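Local coordinates for Lmo0325 protein (Listeria monocytogenes EGD-e, PDB 4RYK), which probably binds DNA as a transcriptional regulator of the Rgg type, pairing an XRE-family helix-turn-helix domain with an all-helical, TPR-like C-terminal domain, at residues E27-I32 with G40-K45; G11-E16 with F68-D73; I256-G261 with K294-K299. One frame throughout, in Å; residues are numbered along the deposited sequence. Where two conformers were deposited one is given.

Contact 1 (E27-I32 with G40-K45); sequences EVYTGI and GFEKGK. With GLC (alpha-D-glucopyranose), chain B.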
loop_
_atom_site.group_PDB
_atom_site.type_symbol
_atom_site.label_atom_id
_atom_site.label_comp_id
_atom_site.label_asym_id
_atom_site.label_seq_id
_atom_site.Cartn_x
_atom_site.Cartn_y
_atom_site.Cartn_z
ATOM N N GLU A 27 -20.812 24.051 -4.667
ATOM C CA GLU A 27 -21.011 22.616 -4.712
ATOM C C GLU A 27 -20.117 21.826 -3.768
ATOM O O GLU A 27 -20.451 20.717 -3.390
ATOM C CB GLU A 27 -20.943 22.108 -6.142
ATOM C CG GLU A 27 -19.589 21.891 -6.724
ATOM C CD GLU A 27 -19.673 21.865 -8.258
ATOM O OE1 GLU A 27 -20.231 20.888 -8.832
ATOM O OE2 GLU A 27 -19.183 22.822 -8.889
ATOM N N VAL A 28 -19.004 22.392 -3.338
ATOM C CA VAL A 28 -18.168 21.660 -2.413
ATOM C C VAL A 28 -18.719 21.740 -0.968
ATOM O O VAL A 28 -18.716 20.752 -0.250
ATOM C CB VAL A 28 -16.722 22.140 -2.472
ATOM C CG1 VAL A 28 -15.956 21.656 -1.274
ATOM C CG2 VAL A 28 -16.055 21.643 -3.736
ATOM N N TYR A 29 -19.204 22.908 -0.558
ATOM C CA TYR A 29 -19.475 23.166 0.850
ATOM C C TYR A 29 -20.933 23.126 1.304
ATOM O O TYR A 29 -21.176 22.982 2.513
ATOM C CB TYR A 29 -18.842 24.491 1.271
ATOM C CG TYR A 29 -17.331 24.474 1.156
ATOM C CD1 TYR A 29 -16.551 23.732 2.043
ATOM C CD2 TYR A 29 -16.695 25.140 0.132
ATOM C CE1 TYR A 29 -15.186 23.717 1.944
ATOM C CE2 TYR A 29 -15.325 25.135 0.017
ATOM C CZ TYR A 29 -14.573 24.412 0.920
ATOM O OH TYR A 29 -13.214 24.409 0.766
ATOM N N THR A 30 -21.868 23.210 0.356
ATOM C CA THR A 30 -23.267 23.305 0.669
ATOM C C THR A 30 -23.729 22.092 1.444
ATOM O O THR A 30 -23.441 20.964 1.072
ATOM C CB THR A 30 -24.158 23.412 -0.582
ATOM O OG1 THR A 30 -23.777 24.559 -1.315
ATOM C CG2 THR A 30 -25.621 23.631 -0.178
ATOM N N GLY A 31 -24.407 22.362 2.551
ATOM C CA GLY A 31 -24.870 21.338 3.472
ATOM C C GLY A 31 -23.772 20.872 4.418
ATOM O O GLY A 31 -24.026 20.073 5.310
ATOM N N ILE A 32 -22.543 21.364 4.270
ATOM C CA ILE A 32 -21.488 20.931 5.212
ATOM C C ILE A 32 -21.173 22.084 6.152
ATOM O O ILE A 32 -21.315 21.967 7.353
ATOM C CB ILE A 32 -20.219 20.455 4.462
ATOM C CG1 ILE A 32 -20.527 19.209 3.621
ATOM C CG2 ILE A 32 -19.080 20.137 5.423
ATOM C CD1 ILE A 32 -19.486 18.915 2.575
ATOM N N GLY A 40 -13.472 31.469 5.067
ATOM C CA GLY A 40 -12.450 31.474 6.102
ATOM C C GLY A 40 -11.558 30.248 6.105
ATOM O O GLY A 40 -10.336 30.371 6.180
ATOM N N PHE A 41 -12.164 29.070 6.019
ATOM C CA PHE A 41 -11.414 27.803 5.990
ATOM C C PHE A 41 -10.425 27.814 4.842
ATOM O O PHE A 41 -9.284 27.419 5.018
ATOM C CB PHE A 41 -12.408 26.650 5.820
ATOM C CG PHE A 41 -11.801 25.320 5.505
ATOM C CD1 PHE A 41 -10.956 24.680 6.415
ATOM C CD2 PHE A 41 -12.142 24.657 4.325
ATOM C CE1 PHE A 41 -10.425 23.440 6.136
ATOM C CE2 PHE A 41 -11.610 23.413 4.041
ATOM C CZ PHE A 41 -10.740 22.807 4.955
ATOM N N GLU A 42 -10.849 28.275 3.662
ATOM C CA GLU A 42 -9.962 28.287 2.479
ATOM C C GLU A 42 -8.823 29.307 2.572
ATOM O O GLU A 42 -7.828 29.171 1.890
ATOM C CB GLU A 42 -10.764 28.444 1.185
ATOM C CG GLU A 42 -11.579 27.192 0.862
ATOM C CD GLU A 42 -12.018 27.102 -0.594
ATOM O OE1 GLU A 42 -12.011 28.139 -1.285
ATOM O OE2 GLU A 42 -12.346 25.982 -1.045
ATOM N N LYS A 43 -8.943 30.287 3.451
ATOM C CA LYS A 43 -7.844 31.217 3.749
ATOM C C LYS A 43 -7.026 30.802 4.937
ATOM O O LYS A 43 -6.132 31.531 5.348
ATOM C CB LYS A 43 -8.401 32.609 4.044
ATOM C CG LYS A 43 -9.197 33.132 2.875
ATOM C CD LYS A 43 -9.716 34.539 3.098
ATOM C CE LYS A 43 -10.167 35.115 1.765
ATOM N NZ LYS A 43 -10.734 36.468 1.955
ATOM N N GLY A 44 -7.343 29.669 5.539
ATOM C CA GLY A 44 -6.636 29.243 6.733
ATOM C C GLY A 44 -7.040 30.001 7.981
ATOM O O GLY A 44 -6.299 30.069 8.942
ATOM N N LYS A 45 -8.217 30.582 7.989
ATOM C CA LYS A 45 -8.641 31.274 9.164
ATOM C C LYS A 45 -9.528 30.454 10.082
ATOM O O LYS A 45 -9.862 30.917 11.154
ATOM C CB LYS A 45 -9.296 32.599 8.780
ATOM C CG LYS A 45 -8.274 33.682 8.456
ATOM C CD LYS A 45 -7.261 33.799 9.598
ATOM C CE LYS A 45 -6.526 35.126 9.640
ATOM N NZ LYS A 45 -5.185 34.967 9.024
HETATM C C1 GLC B . -24.764 25.402 7.921
HETATM C C2 GLC B . -25.027 24.067 8.648
HETATM C C3 GLC B . -25.231 22.945 7.651
HETATM C C4 GLC B . -26.171 23.542 6.624
HETATM C C5 GLC B . -25.185 24.316 5.742
HETATM C C6 GLC B . -25.776 25.063 4.552
HETATM O O2 GLC B . -23.949 23.713 9.516
HETATM O O3 GLC B . -25.735 21.754 8.245
HETATM O O4 GLC B . -26.957 22.520 5.999
HETATM O O5 GLC B . -24.431 25.260 6.527
HETATM O O6 GLC B . -24.774 24.942 3.532
#

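Contact 2 (G11-E16 with F68-D73); sequences GELIRE and FFIYRD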
loop_
_atom_site.group_PDB
_atom_site.type_symbol
_atom_site.label_atom_id
_atom_site.label_comp_id
_atom_site.label_asym_id
_atom_site.label_seq_id
_atom_site.Cartn_x
_atom_site.Cartn_y
_atom_site.Cartn_z
ATOM N N GLY A 11 -7.048 23.993 4.531
ATOM C CA GLY A 11 -8.080 24.644 3.714
ATOM C C GLY A 11 -7.488 25.288 2.476
ATOM O O GLY A 11 -8.133 25.334 1.432
ATOM N N GLU A 12 -6.255 25.762 2.579
ATOM C CA GLU A 12 -5.601 26.390 1.428
ATOM C C GLU A 12 -5.345 25.348 0.367
ATOM O O GLU A 12 -5.544 25.617 -0.811
ATOM C CB GLU A 12 -4.333 27.130 1.841
ATOM C CG GLU A 12 -4.662 28.466 2.486
ATOM C CD GLU A 12 -3.547 29.014 3.341
ATOM O OE1 GLU A 12 -2.815 29.904 2.884
ATOM O OE2 GLU A 12 -3.401 28.566 4.482
ATOM N N LEU A 13 -5.003 24.123 0.784
ATOM C CA LEU A 13 -4.814 23.048 -0.188
ATOM C C LEU A 13 -6.152 22.589 -0.806
ATOM O O LEU A 13 -6.245 22.328 -2.012
ATOM C CB LEU A 13 -4.064 21.877 0.427
ATOM C CG LEU A 13 -3.929 20.663 -0.481
ATOM C CD1 LEU A 13 -3.265 21.031 -1.795
ATOM C CD2 LEU A 13 -3.077 19.615 0.217
ATOM N N ILE A 14 -7.186 22.513 0.026
ATOM C CA ILE A 14 -8.487 22.146 -0.461
ATOM C C ILE A 14 -8.890 23.137 -1.559
ATOM O O ILE A 14 -9.376 22.743 -2.579
ATOM C CB ILE A 14 -9.562 22.144 0.640
ATOM C CG1 ILE A 14 -9.347 21.002 1.662
ATOM C CG2 ILE A 14 -10.947 21.976 0.019
ATOM C CD1 ILE A 14 -9.586 19.603 1.111
ATOM N N ARG A 15 -8.672 24.418 -1.318
ATOM C CA ARG A 15 -9.007 25.439 -2.294
ATOM C C ARG A 15 -8.323 25.189 -3.628
ATOM O O ARG A 15 -8.963 25.220 -4.677
ATOM C CB ARG A 15 -8.636 26.809 -1.749
ATOM C CG ARG A 15 -8.482 27.883 -2.819
ATOM C CD ARG A 15 -7.732 29.067 -2.250
ATOM N NE ARG A 15 -7.689 30.142 -3.216
ATOM C CZ ARG A 15 -6.902 30.127 -4.269
ATOM N NH1 ARG A 15 -6.089 29.089 -4.488
ATOM N NH2 ARG A 15 -6.955 31.125 -5.082
ATOM N N GLU A 16 -7.031 24.917 -3.573
ATOM C CA GLU A 16 -6.238 24.702 -4.782
ATOM C C GLU A 16 -6.736 23.472 -5.521
ATOM O O GLU A 16 -6.885 23.471 -6.751
ATOM C CB GLU A 16 -4.784 24.587 -4.378
ATOM C CG GLU A 16 -3.900 23.932 -5.403
ATOM C CD GLU A 16 -2.444 23.851 -4.938
ATOM O OE1 GLU A 16 -1.747 22.860 -5.305
ATOM O OE2 GLU A 16 -2.003 24.784 -4.207
ATOM N N PHE A 68 -3.270 13.728 2.443
ATOM C CA PHE A 68 -2.093 13.948 3.238
ATOM C C PHE A 68 -0.813 13.723 2.482
ATOM O O PHE A 68 0.193 14.377 2.757
ATOM C CB PHE A 68 -2.081 13.165 4.587
ATOM C CG PHE A 68 -2.755 13.918 5.659
ATOM C CD1 PHE A 68 -2.063 14.861 6.395
ATOM C CD2 PHE A 68 -4.113 13.800 5.844
ATOM C CE1 PHE A 68 -2.695 15.628 7.369
ATOM C CE2 PHE A 68 -4.765 14.585 6.788
ATOM C CZ PHE A 68 -4.049 15.496 7.549
ATOM N N PHE A 69 -0.849 12.813 1.530
ATOM C CA PHE A 69 0.285 12.655 0.669
ATOM C C PHE A 69 0.590 13.962 -0.060
ATOM O O PHE A 69 1.720 14.355 -0.123
ATOM C CB PHE A 69 0.053 11.514 -0.317
ATOM C CG PHE A 69 1.220 11.287 -1.247
ATOM C CD1 PHE A 69 2.396 10.706 -0.775
ATOM C CD2 PHE A 69 1.164 11.721 -2.569
ATOM C CE1 PHE A 69 3.476 10.528 -1.615
ATOM C CE2 PHE A 69 2.245 11.550 -3.403
ATOM C CZ PHE A 69 3.379 10.940 -2.934
ATOM N N ILE A 70 -0.425 14.592 -0.651
ATOM C CA ILE A 70 -0.292 15.894 -1.333
ATOM C C ILE A 70 0.155 16.957 -0.347
ATOM O O ILE A 70 1.098 17.683 -0.591
ATOM C CB ILE A 70 -1.614 16.326 -1.969
ATOM C CG1 ILE A 70 -2.036 15.301 -2.998
ATOM C CG2 ILE A 70 -1.436 17.710 -2.666
ATOM C CD1 ILE A 70 -3.468 15.441 -3.501
ATOM N N TYR A 71 -0.472 16.955 0.814
ATOM C CA TYR A 71 -0.255 17.961 1.855
ATOM C C TYR A 71 1.125 17.976 2.396
ATOM O O TYR A 71 1.611 19.024 2.699
ATOM C CB TYR A 71 -1.198 17.717 3.022
ATOM C CG TYR A 71 -1.181 18.812 4.028
ATOM C CD1 TYR A 71 -1.623 20.085 3.662
ATOM C CD2 TYR A 71 -0.702 18.613 5.334
ATOM C CE1 TYR A 71 -1.625 21.109 4.555
ATOM C CE2 TYR A 71 -0.708 19.649 6.263
ATOM C CZ TYR A 71 -1.171 20.895 5.845
ATOM O OH TYR A 71 -1.226 21.982 6.661
ATOM N N ARG A 72 1.764 16.811 2.520
ATOM C CA ARG A 72 3.183 16.769 2.911
ATOM C C ARG A 72 4.104 16.966 1.701
ATOM O O ARG A 72 5.221 16.460 1.687
ATOM C CB ARG A 72 3.519 15.461 3.579
ATOM C CG ARG A 72 2.512 15.119 4.639
ATOM C CD ARG A 72 3.102 14.397 5.808
ATOM N NE ARG A 72 2.119 14.219 6.881
ATOM C CZ ARG A 72 1.633 15.196 7.669
ATOM N NH1 ARG A 72 1.983 16.482 7.516
ATOM N NH2 ARG A 72 0.745 14.887 8.608
ATOM N N ASP A 73 3.629 17.673 0.688
ATOM C CA ASP A 73 4.381 17.921 -0.524
ATOM C C ASP A 73 4.925 16.622 -1.155
ATOM O O ASP A 73 6.121 16.449 -1.406
ATOM C CB ASP A 73 5.465 18.959 -0.246
ATOM C CG ASP A 73 6.090 19.462 -1.502
ATOM O OD1 ASP A 73 5.457 19.269 -2.564
ATOM O OD2 ASP A 73 7.206 20.035 -1.439
#

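Contact 3 (I256-G261 with K294-K299); sequences IWMKEG and KQFLEK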
loop_
_atom_site.group_PDB
_atom_site.type_symbol
_atom_site.label_atom_id
_atom_site.label_comp_id
_atom_site.label_asym_id
_atom_site.label_seq_id
_atom_site.Cartn_x
_atom_site.Cartn_y
_atom_site.Cartn_z
ATOM N N ILE A 256 13.096 -25.539 3.985
ATOM C CA ILE A 256 12.468 -26.490 4.873
ATOM C C ILE A 256 12.350 -27.879 4.260
ATOM O O ILE A 256 12.574 -28.891 4.941
ATOM C CB ILE A 256 11.119 -25.983 5.351
ATOM C CG1 ILE A 256 11.344 -24.733 6.233
ATOM C CG2 ILE A 256 10.399 -27.081 6.126
ATOM C CD1 ILE A 256 10.081 -24.103 6.770
ATOM N N TRP A 257 12.039 -27.939 2.985
ATOM C CA TRP A 257 12.077 -29.224 2.305
ATOM C C TRP A 257 13.446 -29.872 2.393
ATOM O O TRP A 257 13.544 -31.091 2.636
ATOM C CB TRP A 257 11.645 -29.105 0.845
ATOM C CG TRP A 257 10.157 -29.033 0.685
ATOM C CD1 TRP A 257 9.216 -29.505 1.546
ATOM C CD2 TRP A 257 9.440 -28.466 -0.415
ATOM N NE1 TRP A 257 7.962 -29.263 1.050
ATOM C CE2 TRP A 257 8.073 -28.644 -0.161
ATOM C CE3 TRP A 257 9.828 -27.849 -1.609
ATOM C CZ2 TRP A 257 7.078 -28.197 -1.040
ATOM C CZ3 TRP A 257 8.841 -27.425 -2.494
ATOM C CH2 TRP A 257 7.480 -27.602 -2.199
HETATM N N MSE A 258 14.507 -29.092 2.227
HETATM C CA MSE A 258 15.851 -29.662 2.324
HETATM C C MSE A 258 16.088 -30.254 3.684
HETATM O O MSE A 258 16.627 -31.321 3.816
HETATM C CB MSE A 258 16.924 -28.629 1.994
HETATM C CG MSE A 258 16.804 -28.220 0.539
HETATM SE SE MSE A 258 18.341 -27.208 -0.115
HETATM C CE MSE A 258 17.629 -25.428 0.244
ATOM N N LYS A 259 15.658 -29.555 4.702
ATOM C CA LYS A 259 15.748 -30.031 6.054
ATOM C C LYS A 259 14.841 -31.208 6.327
ATOM O O LYS A 259 15.106 -31.956 7.235
ATOM C CB LYS A 259 15.342 -28.928 7.019
ATOM C CG LYS A 259 16.347 -27.809 7.145
ATOM C CD LYS A 259 17.570 -28.268 7.909
ATOM C CE LYS A 259 17.286 -28.411 9.390
ATOM N NZ LYS A 259 17.949 -29.645 9.882
ATOM N N GLU A 260 13.745 -31.350 5.599
ATOM C CA GLU A 260 12.871 -32.483 5.830
ATOM C C GLU A 260 13.280 -33.661 4.958
ATOM O O GLU A 260 12.445 -34.497 4.652
ATOM C CB GLU A 260 11.421 -32.099 5.557
ATOM C CG GLU A 260 10.844 -31.175 6.616
ATOM C CD GLU A 260 9.502 -30.573 6.221
ATOM O OE1 GLU A 260 9.160 -30.535 5.010
ATOM O OE2 GLU A 260 8.784 -30.117 7.134
ATOM N N GLY A 261 14.541 -33.697 4.522
ATOM C CA GLY A 261 15.007 -34.708 3.568
ATOM C C GLY A 261 14.516 -34.663 2.123
ATOM O O GLY A 261 14.817 -35.562 1.346
ATOM N N LYS A 294 23.931 -20.587 0.344
ATOM C CA LYS A 294 25.219 -21.247 0.473
ATOM C C LYS A 294 25.578 -21.589 1.907
ATOM O O LYS A 294 26.125 -22.650 2.164
ATOM C CB LYS A 294 26.310 -20.369 -0.077
ATOM C CG LYS A 294 26.337 -20.388 -1.574
ATOM C CD LYS A 294 27.126 -19.219 -2.080
ATOM C CE LYS A 294 27.089 -19.184 -3.587
ATOM N NZ LYS A 294 28.282 -18.444 -4.051
ATOM N N GLN A 295 25.305 -20.669 2.821
ATOM C CA GLN A 295 25.648 -20.860 4.227
ATOM C C GLN A 295 24.759 -21.951 4.779
ATOM O O GLN A 295 25.178 -22.805 5.544
ATOM C CB GLN A 295 25.460 -19.541 4.996
ATOM C CG GLN A 295 26.466 -18.459 4.581
ATOM C CD GLN A 295 27.883 -18.745 5.095
ATOM O OE1 GLN A 295 28.086 -18.930 6.301
ATOM N NE2 GLN A 295 28.875 -18.769 4.190
ATOM N N PHE A 296 23.521 -21.962 4.333
ATOM C CA PHE A 296 22.593 -22.978 4.780
ATOM C C PHE A 296 23.073 -24.368 4.331
ATOM O O PHE A 296 23.084 -25.315 5.121
ATOM C CB PHE A 296 21.217 -22.649 4.243
ATOM C CG PHE A 296 20.247 -23.755 4.358
ATOM C CD1 PHE A 296 20.106 -24.662 3.337
ATOM C CD2 PHE A 296 19.454 -23.881 5.489
ATOM C CE1 PHE A 296 19.187 -25.687 3.442
ATOM C CE2 PHE A 296 18.509 -24.887 5.584
ATOM C CZ PHE A 296 18.379 -25.801 4.560
ATOM N N LEU A 297 23.488 -24.491 3.074
ATOM C CA LEU A 297 23.952 -25.771 2.562
ATOM C C LEU A 297 25.149 -26.255 3.372
ATOM O O LEU A 297 25.260 -27.425 3.694
ATOM C CB LEU A 297 24.375 -25.643 1.110
ATOM C CG LEU A 297 23.290 -25.383 0.075
ATOM C CD1 LEU A 297 23.901 -25.298 -1.328
ATOM C CD2 LEU A 297 22.202 -26.444 0.159
ATOM N N GLU A 298 26.044 -25.337 3.699
ATOM C CA GLU A 298 27.141 -25.637 4.577
ATOM C C GLU A 298 26.771 -26.012 6.018
ATOM O O GLU A 298 27.156 -27.075 6.489
ATOM C CB GLU A 298 28.081 -24.458 4.607
ATOM C CG GLU A 298 29.327 -24.703 3.798
ATOM C CD GLU A 298 30.470 -23.983 4.421
ATOM O OE1 GLU A 298 30.244 -22.798 4.748
ATOM O OE2 GLU A 298 31.537 -24.590 4.608
ATOM N N LYS A 299 26.068 -25.143 6.728
ATOM C CA LYS A 299 25.674 -25.467 8.082
ATOM C C LYS A 299 24.986 -26.821 8.042
ATOM O O LYS A 299 25.409 -27.755 8.689
ATOM C CB LYS A 299 24.716 -24.416 8.633
ATOM C CG LYS A 299 24.160 -24.751 10.005
ATOM C CD LYS A 299 23.386 -23.579 10.595
ATOM C CE LYS A 299 22.572 -23.969 11.821
ATOM N NZ LYS A 299 23.245 -24.986 12.684
#

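Contact 1 (E27-I32 with G40-K45)
Y29 and E42 meet through a single short hydrogen bond between the ends of helices 25-29 and 35-42, the two helices of the helix-turn-helix itself, of which the second probably reads DNA, as in XRE-family domains. The hydroxyl OH of Y29 donates to OE2 of E42 at 2.6 Å, reaching the oxygen from its anti side and 23° out of the carboxylate plane. OE2 of E42 lies at the edge of the tyrosine ring, and the ring and carboxylate planes are 76° apart. OE2 also takes a salt bridge from R18, while OE1 accepts from Q25, so partners on both oxygens fix the rotation of this buried group and would probably keep it ionised.

Apolar packing completes the tight part. F41, with CG anti to the backbone N, turns its ring edge to the tyrosine, CD2 standing 3.7 Å from OH of Y29; the two side chains cross at about a right angle. V28 CG1 lies over one face of the Y29 ring, and I14 of helix 10-20 touches both aromatic residues.

The flanks are looser. K43 and K45 are exposed beyond the helix end, where G44, with positive phi, forms a Schellman motif. On the other segment the chain leaves the helix at T30, and the turn 30-32 belongs to a glycan pocket turned away from the Y29-E42 pair. There alpha-D-glucopyranose is held by the backbone: N of G31 donates to O6 of the sugar at 2.8 Å, with an N-H...O angle of 166°.

Contact 2 (G11-E16 with F68-D73)
L13 reaches from helix 10-20, the first helix of the helix-turn-helix domain, to the last turn of helix 64-71, and plain apolar packing through its two methyl groups joins them. The aliphatic part is the meeting with I70: CD2 of L13 lies 3.8 Å from CG2 of I70, and CD1 approaches the same methyl at 3.9 Å, so the branch of I70 faces both ends of the leucine fork.

The other part is contact with the backbone and ring edge of Y71. With CG of L13 anti to its backbone N (chi1 175°), CD2 is carried to the other helix, 3.7 Å from CA of Y71. It also sits at the edge of the tyrosine ring, close to the ring plane, 3.8 Å from CD1 of Y71.

Beyond the pair, F67 adds a further contact to L13. Helix 64-71 also meets the second subunit: I70 packs on Y193, F69 stacks on Y196 and R72 forms a salt bridge with E54, all of that subunit.

Between the two segments the chemistry is thus purely apolar, one leucine against two neighbouring residues, and the fit depends on shape rather than on any directional bond.

Contact 3 (I256-G261 with K294-K299)
Two first torsions aim M258 and F296 at each other: CG of M258 lies beside its backbone N (chi1 -65°), whereas CG of F296 is anti to its own (chi1 167°). A further bend at chi3 of the selenomethionine brings its terminal methyl to the ring, CE of M258 standing 3.6 Å from CE1 of F296. The selenium is 5.3 Å from the ring centroid and 77° off the normal, a Met-aromatic contact made at the edge. SE of M258 also packs 3.9 Å from CD2 of L297, the residue after F296 on helix 283-300.

CG of K259 lies near the ring plane at the F296 edge, 3.9 Å from CZ, while the bent chain carries the ammonium to a long, weak ion pair with E300 and a weak hydrogen bond to OD1 of N218.

The helix of M258 ends in a Schellman motif with G261 as its C-prime residue. In this all-helical C-terminal region, consistent with a TPR-like fold, the contact joins the end of helix 243-259 directly to helix 283-300, the next helix but one; Y267 of helix 263-279 touches both M258 and L297, and I215 of helix 197-216 packs against F296.

How the contacts relate
Contacts 1 and 2 are neighbours in the N-terminal part, their centres 14 Å apart, and helix 10-20 links them: its I14 and G11 pack on Y29 and F41 of contact 1, while L13 serves contact 2. Contact 1 is buried and polar at heart; contact 2 is a surface contact and wholly apolar. Contact 3 lies on the opposite side of the chain's centre, about 52 Å from contact 2 between centres, and is partly buried. Like contact 2 it relies on apolar side chains, but adds a selenium-aromatic component and the aliphatic part of a lysine. Its helices belong to the C-terminal part and share no element with the other two.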